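Local structure of toxin protein (Yersinia entomophaga, 6AQK) at residues Q38-S43 / M51-S56; N100-G105 / V185-Y190; L143-A148 / I161-D166. The protein is a toxin domain that probably acts as an ADP-ribosyltransferase, transferring ADP-ribose from NAD+ to a target in the host cell. All blocks are in the same frame, centred on the assembly; numbering follows the deposited sequence.

Contacts 2 and 3 form one buried core, with centres about 4 Å apart, where the five-stranded mixed sheet meets the two-stranded sheet of strands 145-148 and 184-187. Strands 101-106 and 161-167 are neighbours in the larger sheet, with Arg-104 O 2.7 Å from Trp-163 N; Phe-103 O, 2.6 Å from Ala-148 N, ties strand 101-106 to 145-148. Arg-104 in contact 2 and the Ser-146 to Ala-148 sequence in contact 3 resemble family motifs of the NAD+ site. Contact 1 belongs to the helical part, its centre about 25 Å from either, yet Ser-43 O comes within 3.8 Å of Tyr-190 OH of contact 2; its Met-51 binds a platinum ion.

Contact 1 of 3, residues Q38-S43 / M51-S56. With PT (platinum (II) ion), chain D.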
loop_
_atom_site.group_PDB
_atom_site.type_symbol
_atom_site.label_atom_id
_atom_site.label_comp_id
_atom_site.label_asym_id
_atom_site.label_seq_id
_atom_site.Cartn_x
_atom_site.Cartn_y
_atom_site.Cartn_z
ATOM N N GLN A 38 7.762 1.417 -10.431
ATOM C CA GLN A 38 8.694 1.985 -9.442
ATOM C C GLN A 38 10.127 1.776 -9.873
ATOM O O GLN A 38 10.941 2.724 -9.852
ATOM C CB GLN A 38 8.576 1.368 -8.042
ATOM C CG GLN A 38 7.230 1.490 -7.371
ATOM C CD GLN A 38 7.218 0.800 -6.011
ATOM O OE1 GLN A 38 6.445 -0.122 -5.773
ATOM N NE2 GLN A 38 8.096 1.248 -5.112
ATOM N N LYS A 39 10.438 0.545 -10.254
ATOM C CA LYS A 39 11.826 0.131 -10.544
ATOM C C LYS A 39 12.344 0.861 -11.769
ATOM O O LYS A 39 13.546 1.088 -11.894
ATOM C CB LYS A 39 11.998 -1.399 -10.752
ATOM C CG LYS A 39 11.847 -2.354 -9.550
ATOM C CD LYS A 39 12.085 -1.700 -8.220
ATOM C CE LYS A 39 11.837 -2.648 -7.050
ATOM N NZ LYS A 39 12.750 -3.833 -7.039
ATOM N N LEU A 40 11.463 1.240 -12.676
ATOM C CA LEU A 40 11.910 1.875 -13.872
ATOM C C LEU A 40 11.677 3.372 -13.816
ATOM O O LEU A 40 11.750 3.975 -14.829
ATOM C CB LEU A 40 11.229 1.264 -15.107
ATOM C CG LEU A 40 11.661 -0.207 -15.370
ATOM C CD1 LEU A 40 10.834 -0.848 -16.502
ATOM C CD2 LEU A 40 13.151 -0.279 -15.709
ATOM N N ASN A 41 11.336 3.915 -12.648
ATOM C CA ASN A 41 10.999 5.317 -12.508
ATOM C C ASN A 41 10.013 5.855 -13.542
ATOM O O ASN A 41 10.154 6.955 -14.026
ATOM C CB ASN A 41 12.339 6.105 -12.470
ATOM C CG ASN A 41 13.260 5.594 -11.383
ATOM O OD1 ASN A 41 14.364 5.182 -11.650
ATOM N ND2 ASN A 41 12.769 5.545 -10.146
ATOM N N ILE A 42 8.983 5.085 -13.891
ATOM C CA ILE A 42 7.988 5.576 -14.841
ATOM C C ILE A 42 7.047 6.545 -14.098
ATOM O O ILE A 42 6.525 6.194 -13.025
ATOM C CB ILE A 42 7.109 4.422 -15.395
ATOM C CG1 ILE A 42 7.908 3.275 -16.052
ATOM C CG2 ILE A 42 6.046 4.975 -16.302
ATOM C CD1 ILE A 42 8.642 3.636 -17.299
ATOM N N SER A 43 6.781 7.718 -14.641
ATOM C CA SER A 43 5.973 8.730 -13.874
ATOM C C SER A 43 4.502 8.423 -13.815
ATOM O O SER A 43 3.821 8.754 -12.847
ATOM C CB SER A 43 6.178 10.164 -14.380
ATOM O OG SER A 43 6.012 10.259 -15.768
ATOM N N MET A 51 7.993 0.035 -23.984
ATOM C CA MET A 51 7.150 -1.202 -23.801
ATOM C C MET A 51 8.020 -2.444 -23.526
ATOM O O MET A 51 7.795 -3.237 -22.593
ATOM C CB MET A 51 6.272 -1.467 -25.083
ATOM C CG MET A 51 4.810 -1.948 -24.902
ATOM S SD MET A 51 3.645 -1.879 -26.373
ATOM C CE MET A 51 3.617 -0.079 -26.548
ATOM N N ASP A 52 9.042 -2.630 -24.329
ATOM C CA ASP A 52 9.742 -3.917 -24.340
ATOM C C ASP A 52 10.541 -4.088 -23.100
ATOM O O ASP A 52 10.617 -5.174 -22.519
ATOM C CB ASP A 52 10.698 -3.982 -25.528
ATOM C CG ASP A 52 10.091 -3.410 -26.769
ATOM O OD1 ASP A 52 9.224 -4.101 -27.351
ATOM O OD2 ASP A 52 10.436 -2.251 -27.116
ATOM N N ASN A 53 11.205 -3.010 -22.703
ATOM C CA ASN A 53 11.947 -3.055 -21.480
ATOM C C ASN A 53 10.992 -3.194 -20.271
ATOM O O ASN A 53 11.345 -3.863 -19.312
ATOM C CB ASN A 53 12.864 -1.826 -21.267
ATOM C CG ASN A 53 13.862 -2.091 -20.176
ATOM O OD1 ASN A 53 14.445 -3.175 -20.152
ATOM N ND2 ASN A 53 13.990 -1.162 -19.189
ATOM N N PHE A 54 9.861 -2.491 -20.310
ATOM C CA PHE A 54 8.911 -2.577 -19.205
ATOM C C PHE A 54 8.444 -4.026 -19.033
ATOM O O PHE A 54 8.468 -4.635 -17.927
ATOM C CB PHE A 54 7.741 -1.620 -19.416
ATOM C CG PHE A 54 6.765 -1.655 -18.281
ATOM C CD1 PHE A 54 6.972 -0.870 -17.159
ATOM C CD2 PHE A 54 5.724 -2.562 -18.283
ATOM C CE1 PHE A 54 6.099 -0.962 -16.090
ATOM C CE2 PHE A 54 4.871 -2.686 -17.180
ATOM C CZ PHE A 54 5.059 -1.877 -16.120
ATOM N N ILE A 55 8.020 -4.609 -20.141
ATOM C CA ILE A 55 7.494 -5.957 -20.114
ATOM C C ILE A 55 8.499 -6.919 -19.565
ATOM O O ILE A 55 8.166 -7.768 -18.713
ATOM C CB ILE A 55 6.934 -6.361 -21.500
ATOM C CG1 ILE A 55 5.634 -5.593 -21.750
ATOM C CG2 ILE A 55 6.648 -7.851 -21.555
ATOM C CD1 ILE A 55 5.222 -5.453 -23.216
ATOM N N SER A 56 9.750 -6.769 -19.996
ATOM C CA SER A 56 10.817 -7.628 -19.536
ATOM C C SER A 56 11.044 -7.611 -17.987
ATOM O O SER A 56 11.095 -8.653 -17.287
ATOM C CB SER A 56 12.089 -7.273 -20.301
ATOM O OG SER A 56 13.124 -8.084 -19.796
HETATM PT PT PT D . 3.744 -3.998 -26.693
#
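Leu-40 sets one methyl against both backbone and ring of Phe-54: CD1 is 3.7 Å from Phe-54 CA and 3.9 Å from Phe-54 CD1. This one methyl therefore sits in the angle between ring and helix. The leucine is put in position by the way helix 27-39 stops. Leu-40 is the first residue to leave helical geometry, and Asn-41 follows as the C-prime residue of a Schellman motif, with a positive phi of 48°, its N bonded to Gln-38 O at 3.1 Å and Ile-42 N bonded to Leu-37 O. The turn sends the chain on to Ile-42, so two aliphatic side chains leave it toward helix 51-63.

The other methyl of Leu-40, CD2, lies 3.7 Å from Asn-53 ND2, a van der Waals contact of carbon with amide on the more exposed flank. Ile-42 adds a looser touch, CG1 to Phe-54 CD1 at 4.4 Å. Phe-54 holds CG anti to its own backbone nitrogen (chi1 -178°), which lays the ring between the two helices, where Phe-33 meets it edge-to-face and Phe-77 and Ile-48 also pack on it. Asp-50 OD1 accepts a hydrogen bond from Asn-53 N at the start of the helix.

Met-51 takes no part in this packing. Its chain, bent at the last torsion (chi3 -65°), directs SD to a platinum ion at 2.1 Å, and His-74 ND1 also binds that ion, so the metal bridges helices 51-63 and 74-90. A thioether is a soft donor that suits platinum(II), and the ion is probably a crystallographic reagent. Across the contact, apolar side chains of the turn after helix 27-39 pack on buried Phe-54, so the hold is dispersion and burial, with no directional bond.

Contact 2 of 3, residues N100-G105 / V185-Y190; sequences NETFRG and VTFPLY
Val-185 opens the second segment by turning its CG2 methyl to Thr-102, methyl against methyl at 4.0 Å, with the two side chains crossing at about a right angle. Both methyls are placed alike, each anti to its own carbonyl carbon and beside the backbone nitrogen. Thr-186 then faces the other side of its strand and packs on Ile-144. At Phe-187 the side chain comes back to the interface, and CE1 lies 4.2 Å from Thr-102 OG1, which approaches the ring obliquely.

That hydroxyl occupies the crowded position between backbone nitrogen and carbonyl carbon (chi1 65°), where it looks toward the ring and also makes a weak hydrogen bond with Thr-147 OG1. The buried oxygen thus has a polar partner beside its aromatic neighbour. Further along, Pro-188 packs on Trp-91 and Ala-172, and Tyr-190 reaches His-44.

Thr-102 thus touches both Val-185 and Phe-187, joining strand 101-106 of the main sheet to strand 184-187 of the small one. Two sheets packed in this way are consistent with the split beta core of ADP-ribosyltransferases, and the Phe-Arg-Gly sequence on strand 101-106 resembles the arginine motif of that family.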
loop_
_atom_site.group_PDB
_atom_site.type_symbol
_atom_site.label_atom_id
_atom_site.label_comp_id
_atom_site.label_asym_id
_atom_site.label_seq_id
_atom_site.Cartn_x
_atom_site.Cartn_y
_atom_site.Cartn_z
ATOM N N ASN A 100 -12.528 7.842 10.305
ATOM C CA ASN A 100 -11.492 8.843 10.592
ATOM C C ASN A 100 -10.068 8.332 10.438
ATOM O O ASN A 100 -9.153 9.122 10.322
ATOM C CB ASN A 100 -11.567 9.347 12.056
ATOM C CG ASN A 100 -12.793 10.176 12.322
ATOM O OD1 ASN A 100 -13.308 10.874 11.412
ATOM N ND2 ASN A 100 -13.293 10.099 13.571
ATOM N N GLU A 101 -9.913 7.028 10.440
ATOM C CA GLU A 101 -8.579 6.404 10.539
ATOM C C GLU A 101 -8.664 4.957 10.036
ATOM O O GLU A 101 -9.683 4.268 10.197
ATOM C CB GLU A 101 -7.995 6.465 11.964
ATOM C CG GLU A 101 -8.867 5.813 12.999
ATOM C CD GLU A 101 -8.367 5.878 14.447
ATOM O OE1 GLU A 101 -9.042 5.174 15.251
ATOM O OE2 GLU A 101 -7.371 6.572 14.780
ATOM N N THR A 102 -7.569 4.532 9.433
ATOM C CA THR A 102 -7.404 3.145 8.987
ATOM C C THR A 102 -5.953 2.713 9.284
ATOM O O THR A 102 -5.133 3.503 9.788
ATOM C CB THR A 102 -7.692 2.947 7.533
ATOM O OG1 THR A 102 -6.720 3.662 6.742
ATOM C CG2 THR A 102 -9.044 3.333 7.227
ATOM N N PHE A 103 -5.696 1.412 9.111
ATOM C CA PHE A 103 -4.517 0.782 9.520
ATOM C C PHE A 103 -4.092 -0.179 8.477
ATOM O O PHE A 103 -4.924 -0.788 7.796
ATOM C CB PHE A 103 -4.678 0.002 10.877
ATOM C CG PHE A 103 -5.234 0.861 11.955
ATOM C CD1 PHE A 103 -6.605 0.956 12.119
ATOM C CD2 PHE A 103 -4.397 1.542 12.802
ATOM C CE1 PHE A 103 -7.138 1.843 13.046
ATOM C CE2 PHE A 103 -4.925 2.399 13.780
ATOM C CZ PHE A 103 -6.306 2.541 13.889
ATOM N N ARG A 104 -2.788 -0.278 8.341
ATOM C CA ARG A 104 -2.193 -1.265 7.426
ATOM C C ARG A 104 -1.010 -1.980 8.011
ATOM O O ARG A 104 -0.134 -1.379 8.584
ATOM C CB ARG A 104 -1.742 -0.548 6.128
ATOM C CG ARG A 104 -1.122 -1.504 5.125
ATOM C CD ARG A 104 -0.828 -0.763 3.813
ATOM N NE ARG A 104 -0.002 -1.615 2.969
ATOM C CZ ARG A 104 -0.448 -2.477 2.061
ATOM N NH1 ARG A 104 -1.734 -2.600 1.763
ATOM N NH2 ARG A 104 0.413 -3.197 1.424
ATOM N N GLY A 105 -0.902 -3.303 7.716
ATOM C CA GLY A 105 0.208 -4.107 8.110
ATOM C C GLY A 105 1.069 -4.388 6.906
ATOM O O GLY A 105 0.555 -4.638 5.833
ATOM N N VAL A 185 -10.577 -0.578 3.412
ATOM C CA VAL A 185 -10.683 0.709 2.751
ATOM C C VAL A 185 -9.494 0.842 1.811
ATOM O O VAL A 185 -8.372 0.745 2.254
ATOM C CB VAL A 185 -10.649 1.851 3.803
ATOM C CG1 VAL A 185 -10.570 3.202 3.134
ATOM C CG2 VAL A 185 -11.812 1.743 4.785
ATOM N N THR A 186 -9.741 1.116 0.549
ATOM C CA THR A 186 -8.681 1.209 -0.429
ATOM C C THR A 186 -8.378 2.592 -0.954
ATOM O O THR A 186 -9.306 3.460 -1.114
ATOM C CB THR A 186 -9.104 0.298 -1.616
ATOM O OG1 THR A 186 -9.571 -0.953 -1.086
ATOM C CG2 THR A 186 -7.934 0.035 -2.616
ATOM N N PHE A 187 -7.106 2.811 -1.301
ATOM C CA PHE A 187 -6.641 4.109 -1.764
ATOM C C PHE A 187 -6.084 3.927 -3.120
ATOM O O PHE A 187 -5.615 2.841 -3.451
ATOM C CB PHE A 187 -5.637 4.710 -0.819
ATOM C CG PHE A 187 -6.239 5.107 0.490
ATOM C CD1 PHE A 187 -6.514 4.151 1.462
ATOM C CD2 PHE A 187 -6.676 6.400 0.683
ATOM C CE1 PHE A 187 -7.070 4.519 2.669
ATOM C CE2 PHE A 187 -7.222 6.787 1.895
ATOM C CZ PHE A 187 -7.450 5.838 2.875
ATOM N N PRO A 188 -6.181 4.961 -3.960
ATOM C CA PRO A 188 -5.764 4.785 -5.318
ATOM C C PRO A 188 -4.274 4.879 -5.584
ATOM O O PRO A 188 -3.498 5.417 -4.786
ATOM C CB PRO A 188 -6.542 5.917 -6.041
ATOM C CG PRO A 188 -6.497 6.995 -5.029
ATOM C CD PRO A 188 -6.751 6.290 -3.749
ATOM N N LEU A 189 -3.861 4.330 -6.716
ATOM C CA LEU A 189 -2.482 4.544 -7.185
ATOM C C LEU A 189 -2.148 6.061 -7.198
ATOM O O LEU A 189 -2.980 6.884 -7.634
ATOM C CB LEU A 189 -2.322 3.965 -8.577
ATOM C CG LEU A 189 -0.865 3.942 -9.127
ATOM C CD1 LEU A 189 0.089 3.194 -8.184
ATOM C CD2 LEU A 189 -0.855 3.308 -10.506
ATOM N N TYR A 190 -0.987 6.442 -6.696
ATOM C CA TYR A 190 -0.562 7.863 -6.556
ATOM C C TYR A 190 -1.305 8.656 -5.504
ATOM O O TYR A 190 -1.113 9.860 -5.395
ATOM C CB TYR A 190 -0.490 8.650 -7.879
ATOM C CG TYR A 190 0.046 7.845 -9.051
ATOM C CD1 TYR A 190 1.268 7.194 -8.988
ATOM C CD2 TYR A 190 -0.646 7.814 -10.269
ATOM C CE1 TYR A 190 1.770 6.455 -10.056
ATOM C CE2 TYR A 190 -0.147 7.057 -11.354
ATOM C CZ TYR A 190 1.058 6.413 -11.260
ATOM O OH TYR A 190 1.569 5.700 -12.325
#

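Contact 3 of 3, residues L143-A148 / I161-D166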
loop_
_atom_site.group_PDB
_atom_site.type_symbol
_atom_site.label_atom_id
_atom_site.label_comp_id
_atom_site.label_asym_id
_atom_site.label_seq_id
_atom_site.Cartn_x
_atom_site.Cartn_y
_atom_site.Cartn_z
ATOM N N LEU A 143 1.534 2.199 -4.911
ATOM C CA LEU A 143 0.578 1.079 -5.135
ATOM C C LEU A 143 -0.843 1.541 -4.907
ATOM O O LEU A 143 -1.129 2.628 -4.296
ATOM C CB LEU A 143 0.887 -0.119 -4.215
ATOM C CG LEU A 143 0.649 0.133 -2.716
ATOM C CD1 LEU A 143 0.510 -1.131 -1.914
ATOM C CD2 LEU A 143 1.777 1.019 -2.137
ATOM N N ILE A 144 -1.773 0.683 -5.328
ATOM C CA ILE A 144 -3.142 0.736 -4.863
ATOM C C ILE A 144 -3.136 0.095 -3.454
ATOM O O ILE A 144 -2.901 -1.104 -3.281
ATOM C CB ILE A 144 -4.103 -0.060 -5.828
ATOM C CG1 ILE A 144 -4.144 0.661 -7.179
ATOM C CG2 ILE A 144 -5.486 -0.292 -5.184
ATOM C CD1 ILE A 144 -4.822 -0.090 -8.325
ATOM N N MET A 145 -3.401 0.872 -2.452
ATOM C CA MET A 145 -3.135 0.436 -1.115
ATOM C C MET A 145 -4.419 0.107 -0.348
ATOM O O MET A 145 -5.259 0.981 -0.141
ATOM C CB MET A 145 -2.390 1.612 -0.361
ATOM C CG MET A 145 -1.983 1.204 1.025
ATOM S SD MET A 145 -1.240 2.567 1.932
ATOM C CE MET A 145 0.412 2.270 1.448
ATOM N N SER A 146 -4.483 -1.116 0.207
ATOM C CA SER A 146 -5.565 -1.542 1.059
ATOM C C SER A 146 -5.231 -1.244 2.477
ATOM O O SER A 146 -4.059 -1.237 2.846
ATOM C CB SER A 146 -5.815 -3.031 0.924
ATOM O OG SER A 146 -4.647 -3.776 1.303
ATOM N N THR A 147 -6.260 -0.942 3.241
ATOM C CA THR A 147 -6.110 -0.602 4.619
ATOM C C THR A 147 -7.317 -1.209 5.354
ATOM O O THR A 147 -8.275 -1.594 4.713
ATOM C CB THR A 147 -6.017 0.951 4.845
ATOM O OG1 THR A 147 -7.305 1.586 4.701
ATOM C CG2 THR A 147 -4.953 1.616 3.896
ATOM N N ALA A 148 -7.228 -1.333 6.672
ATOM C CA ALA A 148 -8.287 -1.925 7.473
ATOM C C ALA A 148 -8.848 -0.895 8.459
ATOM O O ALA A 148 -8.111 -0.091 8.952
ATOM C CB ALA A 148 -7.785 -3.093 8.270
ATOM N N ILE A 161 5.513 -4.022 10.446
ATOM C CA ILE A 161 5.304 -2.582 10.290
ATOM C C ILE A 161 3.796 -2.353 10.249
ATOM O O ILE A 161 3.044 -3.064 9.573
ATOM C CB ILE A 161 5.953 -2.082 8.974
ATOM C CG1 ILE A 161 7.457 -2.369 9.041
ATOM C CG2 ILE A 161 5.679 -0.596 8.729
ATOM C CD1 ILE A 161 8.194 -2.314 7.743
ATOM N N MET A 162 3.337 -1.353 10.980
ATOM C CA MET A 162 1.951 -0.958 10.891
ATOM C C MET A 162 1.881 0.528 10.546
ATOM O O MET A 162 2.547 1.356 11.163
ATOM C CB MET A 162 1.161 -1.194 12.176
ATOM C CG MET A 162 -0.332 -0.959 12.015
ATOM S SD MET A 162 -1.311 -0.939 13.576
ATOM C CE MET A 162 -0.980 0.733 14.025
ATOM N N TRP A 163 1.051 0.873 9.583
ATOM C CA TRP A 163 0.712 2.247 9.343
ATOM C C TRP A 163 -0.560 2.629 10.093
ATOM O O TRP A 163 -1.506 1.873 10.161
ATOM C CB TRP A 163 0.418 2.469 7.864
ATOM C CG TRP A 163 1.396 1.993 6.840
ATOM C CD1 TRP A 163 1.671 0.707 6.487
ATOM C CD2 TRP A 163 2.185 2.835 5.917
ATOM N NE1 TRP A 163 2.567 0.669 5.436
ATOM C CE2 TRP A 163 2.891 1.948 5.060
ATOM C CE3 TRP A 163 2.367 4.209 5.751
ATOM C CZ2 TRP A 163 3.715 2.403 4.041
ATOM C CZ3 TRP A 163 3.169 4.653 4.723
ATOM C CH2 TRP A 163 3.868 3.745 3.905
ATOM N N HIS A 164 -0.576 3.845 10.614
ATOM C CA HIS A 164 -1.756 4.399 11.242
ATOM C C HIS A 164 -2.071 5.651 10.476
ATOM O O HIS A 164 -1.349 6.650 10.565
ATOM C CB HIS A 164 -1.480 4.723 12.706
ATOM C CG HIS A 164 -2.657 5.291 13.415
ATOM N ND1 HIS A 164 -2.574 5.810 14.680
ATOM C CD2 HIS A 164 -3.945 5.438 13.022
ATOM C CE1 HIS A 164 -3.770 6.226 15.058
ATOM N NE2 HIS A 164 -4.622 6.003 14.071
ATOM N N PHE A 165 -3.153 5.559 9.713
ATOM C CA PHE A 165 -3.618 6.611 8.816
ATOM C C PHE A 165 -4.688 7.457 9.461
ATOM O O PHE A 165 -5.677 6.955 9.977
ATOM C CB PHE A 165 -4.161 5.995 7.572
ATOM C CG PHE A 165 -3.080 5.373 6.712
ATOM C CD1 PHE A 165 -2.038 6.138 6.197
ATOM C CD2 PHE A 165 -3.122 4.033 6.410
ATOM C CE1 PHE A 165 -1.022 5.559 5.454
ATOM C CE2 PHE A 165 -2.112 3.464 5.704
ATOM C CZ PHE A 165 -1.109 4.201 5.193
ATOM N N ASP A 166 -4.416 8.748 9.458
ATOM C CA ASP A 166 -5.422 9.786 9.746
ATOM C C ASP A 166 -6.038 10.244 8.422
ATOM O O ASP A 166 -5.345 10.780 7.560
ATOM C CB ASP A 166 -4.706 10.930 10.489
ATOM C CG ASP A 166 -5.596 12.112 10.776
ATOM O OD1 ASP A 166 -6.831 11.977 10.699
ATOM O OD2 ASP A 166 -5.038 13.190 11.110
#
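Strands 145-148 and 161-166 cross almost at right angles, 83° between their directions, with 9.0 Å between axes at the closest point. That is the spacing of two sheet layers, and the backbones stay apart: Thr-147 and Phe-165 have the nearest alpha carbons, at 8.7 Å. Residues on alternate positions fill the gap, Met-145 and Thr-147 from one strand, Trp-163 and Phe-165 from the other.

Met-145 touches both rings. With CG anti to the backbone nitrogen and the next torsion also extended, the chain runs straight out to the sulfur before it bends at chi3 (-90°). The bend brings CE over Trp-163 and leaves SD close to Phe-165. The sulfur comes in obliquely on Phe-165, 3.6 Å from CZ, while methyl CE lies over one face of Trp-163, 4.2 Å from CZ2 and offset toward the rim. The same sulfur stands above the six-membered ring of Trp-163, though at 5.2 Å from its centroid, so both aromatics have a Met-aromatic contact with one thioether.

Thr-147 adds a second touch on Phe-165, its CG2 methyl 3.8 Å from CE2 and again oblique to the ring. Its hydroxyl is bound to Val-185 O across the small sheet, and the indole NE1 of Trp-163 is hydrogen-bonded to Asp-106 OD2, so both buried polar groups are satisfied outside the apolar contact. Met-193, from strand 192-200, packs on Met-145, Trp-163 and Phe-165 as well.

Ser-146, whose O accepts from Arg-104 NH1, starts a Ser-Thr-Ala sequence that recalls the Ser-Thr-Ser motif of R-S-E-class ADP-ribosyltransferases. Strand 145-148 crossing strand 161-166 nearly at a right angle is consistent with the split beta-sandwich core of that fold.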